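Local coordinates for putative surface anchored protein (Clostridium perfringens B, PDB 4NI6) that probably serves as one Ig-like repeat in the shaft of a cell-surface adhesin, stabilised by an autocatalytically formed internal ester cross-link between side chains, at residues F101-S106 and V124-D129. Sequence-based numbering, arbitrary orientation.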
ATOM      1  N   PHE A 101      -2.526   2.930  -0.547  1.00  8.57           N
ATOM      2  CA  PHE A 101      -3.500   2.312   0.357  1.00  9.12           C
ATOM      3  C   PHE A 101      -3.363   0.781   0.255  1.00  8.63           C
ATOM      4  O   PHE A 101      -3.107   0.242  -0.824  1.00  9.76           O
ATOM      5  CB  PHE A 101      -4.881   2.685  -0.110  1.00  9.61           C
ATOM      6  CG  PHE A 101      -5.335   4.079   0.234  1.00  9.99           C
ATOM      7  CD1 PHE A 101      -4.503   5.013   0.838  1.00  9.99           C
ATOM      8  CD2 PHE A 101      -6.636   4.460  -0.086  1.00 11.23           C
ATOM      9  CE1 PHE A 101      -4.950   6.294   1.125  1.00 11.27           C
ATOM     10  CE2 PHE A 101      -7.099   5.740   0.209  1.00 12.83           C
ATOM     11  CZ  PHE A 101      -6.252   6.660   0.803  1.00 12.67           C
ATOM     12  N   GLU A 102      -3.627   0.066   1.369  1.00  9.41           N
ATOM     13  CA  GLU A 102      -3.626  -1.412   1.375  1.00  9.69           C
ATOM     14  C   GLU A 102      -4.822  -1.932   2.166  1.00 10.14           C
ATOM     15  O   GLU A 102      -5.202  -1.333   3.170  1.00 11.37           O
ATOM     16  CB  GLU A 102      -2.369  -1.935   2.052  1.00  9.74           C
ATOM     17  CG  GLU A 102      -1.075  -1.666   1.315  1.00  9.16           C
ATOM     18  CD  GLU A 102      -0.839  -2.492   0.050  1.00  9.34           C
ATOM     19  OE1 GLU A 102       0.213  -2.258  -0.620  1.00 10.31           O
ATOM     20  OE2 GLU A 102      -1.715  -3.254  -0.382  1.00  9.44           O
ATOM     21  N   ASN A 103      -5.446  -2.964   1.623  1.00  9.15           N
ATOM     22  CA  ASN A 103      -6.590  -3.616   2.245  1.00 10.08           C
ATOM     23  C   ASN A 103      -6.381  -5.119   2.136  1.00 10.30           C
ATOM     24  O   ASN A 103      -6.304  -5.678   1.044  1.00 11.79           O
ATOM     25  CB  ASN A 103      -7.814  -3.217   1.483  1.00 12.26           C
ATOM     26  CG  ASN A 103      -9.086  -3.708   2.127  1.00 18.49           C
ATOM     27  OD1 ASN A 103      -9.768  -2.968   2.829  1.00 30.18           O
ATOM     28  ND2 ASN A 103      -9.394  -4.978   1.919  1.00 24.58           N
ATOM     29  N   ALA A 104      -6.370  -5.786   3.293  1.00 10.46           N
ATOM     30  CA  ALA A 104      -6.233  -7.259   3.345  1.00 10.18           C
ATOM     31  C   ALA A 104      -7.547  -7.844   3.853  1.00  9.59           C
ATOM     32  O   ALA A 104      -8.010  -7.490   4.934  1.00 11.70           O
ATOM     33  CB  ALA A 104      -5.128  -7.660   4.306  1.00 11.20           C
ATOM     34  N   GLU A 105      -8.142  -8.704   3.052  1.00  9.56           N
ATOM     35  CA  GLU A 105      -9.395  -9.348   3.422  1.00 10.01           C
ATOM     36  C   GLU A 105      -9.189 -10.866   3.415  1.00  9.89           C
ATOM     37  O   GLU A 105      -8.790 -11.441   2.405  1.00 10.24           O
ATOM     38  CB  GLU A 105     -10.473  -9.000   2.404  1.00 11.09           C
ATOM     39  CG  GLU A 105     -11.816  -9.693   2.659  1.00 12.60           C
ATOM     40  CD  GLU A 105     -12.719  -9.626   1.448  1.00 14.00           C
ATOM     41  OE1 GLU A 105     -12.281  -9.982   0.328  1.00 16.61           O
ATOM     42  OE2 GLU A 105     -13.869  -9.197   1.618  1.00 25.83           O
ATOM     43  N   SER A 106      -9.543 -11.554   4.502  1.00  9.85           N
ATOM     44  CA  SER A 106      -9.319 -13.007   4.506  1.00 10.66           C
ATOM     45  C   SER A 106     -10.185 -13.689   3.451  1.00  9.75           C
ATOM     46  O   SER A 106     -11.304 -13.241   3.162  1.00 10.71           O
ATOM     47  CB  SER A 106      -9.543 -13.601   5.894  1.00 10.57           C
ATOM     48  OG  SER A 106     -10.900 -13.467   6.331  1.00 12.09           O
ATOM     49  N   VAL A 124     -11.027  -8.175   7.905  1.00 13.09           N
ATOM     50  CA  VAL A 124     -10.520  -7.092   7.031  1.00 12.85           C
ATOM     51  C   VAL A 124      -9.627  -6.255   7.904  1.00 13.91           C
ATOM     52  O   VAL A 124     -10.041  -5.744   8.936  1.00 15.74           O
ATOM     53  CB  VAL A 124     -11.695  -6.258   6.487  1.00 16.54           C
ATOM     54  CG1 VAL A 124     -11.169  -5.007   5.791  1.00 19.65           C
ATOM     55  CG2 VAL A 124     -12.526  -7.094   5.522  1.00 20.48           C
ATOM     56  N   VAL A 125      -8.410  -6.032   7.417  1.00 13.93           N
ATOM     57  CA  VAL A 125      -7.458  -5.156   8.079  1.00 13.71           C
ATOM     58  C   VAL A 125      -6.866  -4.264   6.990  1.00 13.42           C
ATOM     59  O   VAL A 125      -6.469  -4.724   5.913  1.00 15.86           O
ATOM     60  CB  VAL A 125      -6.348  -5.973   8.767  1.00 15.65           C
ATOM     61  CG1 VAL A 125      -5.435  -5.078   9.576  1.00 17.52           C
ATOM     62  CG2 VAL A 125      -6.977  -7.018   9.700  1.00 19.24           C
ATOM     63  N   LYS A 126      -6.893  -2.967   7.239  1.00 14.13           N
ATOM     64  CA  LYS A 126      -6.531  -2.037   6.187  1.00 15.49           C
ATOM     65  C   LYS A 126      -5.659  -0.903   6.684  1.00 12.38           C
ATOM     66  O   LYS A 126      -5.566  -0.657   7.880  1.00 13.85           O
ATOM     67  CB  LYS A 126      -7.788  -1.521   5.535  1.00 18.68           C
ATOM     68  CG  LYS A 126      -8.605  -0.598   6.405  1.00 24.12           C
ATOM     69  CD  LYS A 126      -9.995  -0.408   5.822  1.00 39.88           C
ATOM     70  CE  LYS A 126     -10.681  -1.743   5.600  1.00 46.32           C
ATOM     71  NZ  LYS A 126     -11.878  -1.624   4.721  1.00 69.07           N
ATOM     72  N   HIS A 127      -4.985  -0.239   5.753  1.00 10.96           N
ATOM     73  CA  HIS A 127      -4.243   0.977   6.065  1.00 11.56           C
ATOM     74  C   HIS A 127      -4.366   1.922   4.892  1.00 12.10           C
ATOM     75  O   HIS A 127      -3.758   1.711   3.832  1.00 12.39           O
ATOM     76  CB  HIS A 127      -2.787   0.649   6.331  1.00 13.00           C
ATOM     77  CG  HIS A 127      -1.983   1.829   6.844  1.00 12.21           C
ATOM     78  ND1 HIS A 127      -2.187   2.401   8.035  1.00 17.18           N
ATOM     79  CD2 HIS A 127      -1.023   2.594   6.216  1.00 11.29           C
ATOM     80  CE1 HIS A 127      -1.397   3.475   8.169  1.00 15.18           C
ATOM     81  NE2 HIS A 127      -0.691   3.604   7.041  1.00 12.96           N
ATOM     82  N   GLU A 128      -5.343   2.805   5.009  1.00 12.80           N
ATOM     83  CA  GLU A 128      -5.760   3.699   3.931  1.00 12.60           C
ATOM     84  C   GLU A 128      -5.721   5.146   4.424  1.00 12.22           C
ATOM     85  O   GLU A 128      -6.757   5.798   4.567  1.00 14.35           O
ATOM     86  CB  GLU A 128      -7.168   3.310   3.452  1.00 18.21           C
ATOM     87  CG  GLU A 128      -7.269   1.865   2.987  1.00 19.38           C
ATOM     88  CD  GLU A 128      -8.666   1.470   2.548  1.00 37.31           C
ATOM     89  OE1 GLU A 128      -9.646   2.023   3.089  1.00 54.69           O
ATOM     90  OE2 GLU A 128      -8.774   0.603   1.657  1.00 55.90           O
ATOM     91  N   ASP A 129      -4.504   5.642   4.665  1.00 13.27           N
ATOM     92  CA  ASP A 129      -4.300   6.934   5.310  1.00 11.34           C
ATOM     93  C   ASP A 129      -3.537   7.858   4.370  1.00 11.37           C
ATOM     94  O   ASP A 129      -2.326   7.711   4.144  1.00 10.84           O
ATOM     95  CB  ASP A 129      -3.464   6.723   6.570  1.00 13.38           C
ATOM     96  CG  ASP A 129      -3.236   8.001   7.346  1.00 13.21           C
ATOM     97  OD1 ASP A 129      -3.628   9.106   6.900  1.00 13.48           O
ATOM     98  OD2 ASP A 129      -2.647   7.899   8.442  1.00 19.43           O
TER
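E102 and H127 exchange two backbone hydrogen bonds, with H127 N to E102 O at 2.8 Å and E102 N returning to H127 O. A104 and V125 form the next hydrogen-bonded pair, A104 N giving to V125 O and V125 N to A104 O, the latter at 2.9 Å. Between these pairs N103 faces K126 across a non-hydrogen-bonded position; E105 and V124 meet in the same way beyond A104. The two segments run antiparallel, 173° between their directions, and pair the end of strand 97-106 with strand 121-139 in one sheet of the IgG-like fold; on its other side 97-106 pairs with 47-57. E102, A104, V125 and H127 share the face turned to strand 3-9, where E102 and V125 touch L3 and H127 touches T5; H127 NE2 is hydrogen-bonded to D132 OD2, further along its own strand.

On the other face, N103 and K126 lie side by side. N103 has CG anti to its backbone N (chi1 -174°), and the lysine chain bends at chi3 (55°), bringing K126 NZ to N103 OD1 in a weak 3.1 Å hydrogen bond. Beside them V124 CG2 packs on E105 CG at 3.9 Å.

Past the last paired residues, E128 crosses F101 at about a right angle. Its CB sits over the ring in a CH-pi contact, 3.8 Å from the centroid, while F101 CE1 reaches E128 C at 3.6 Å.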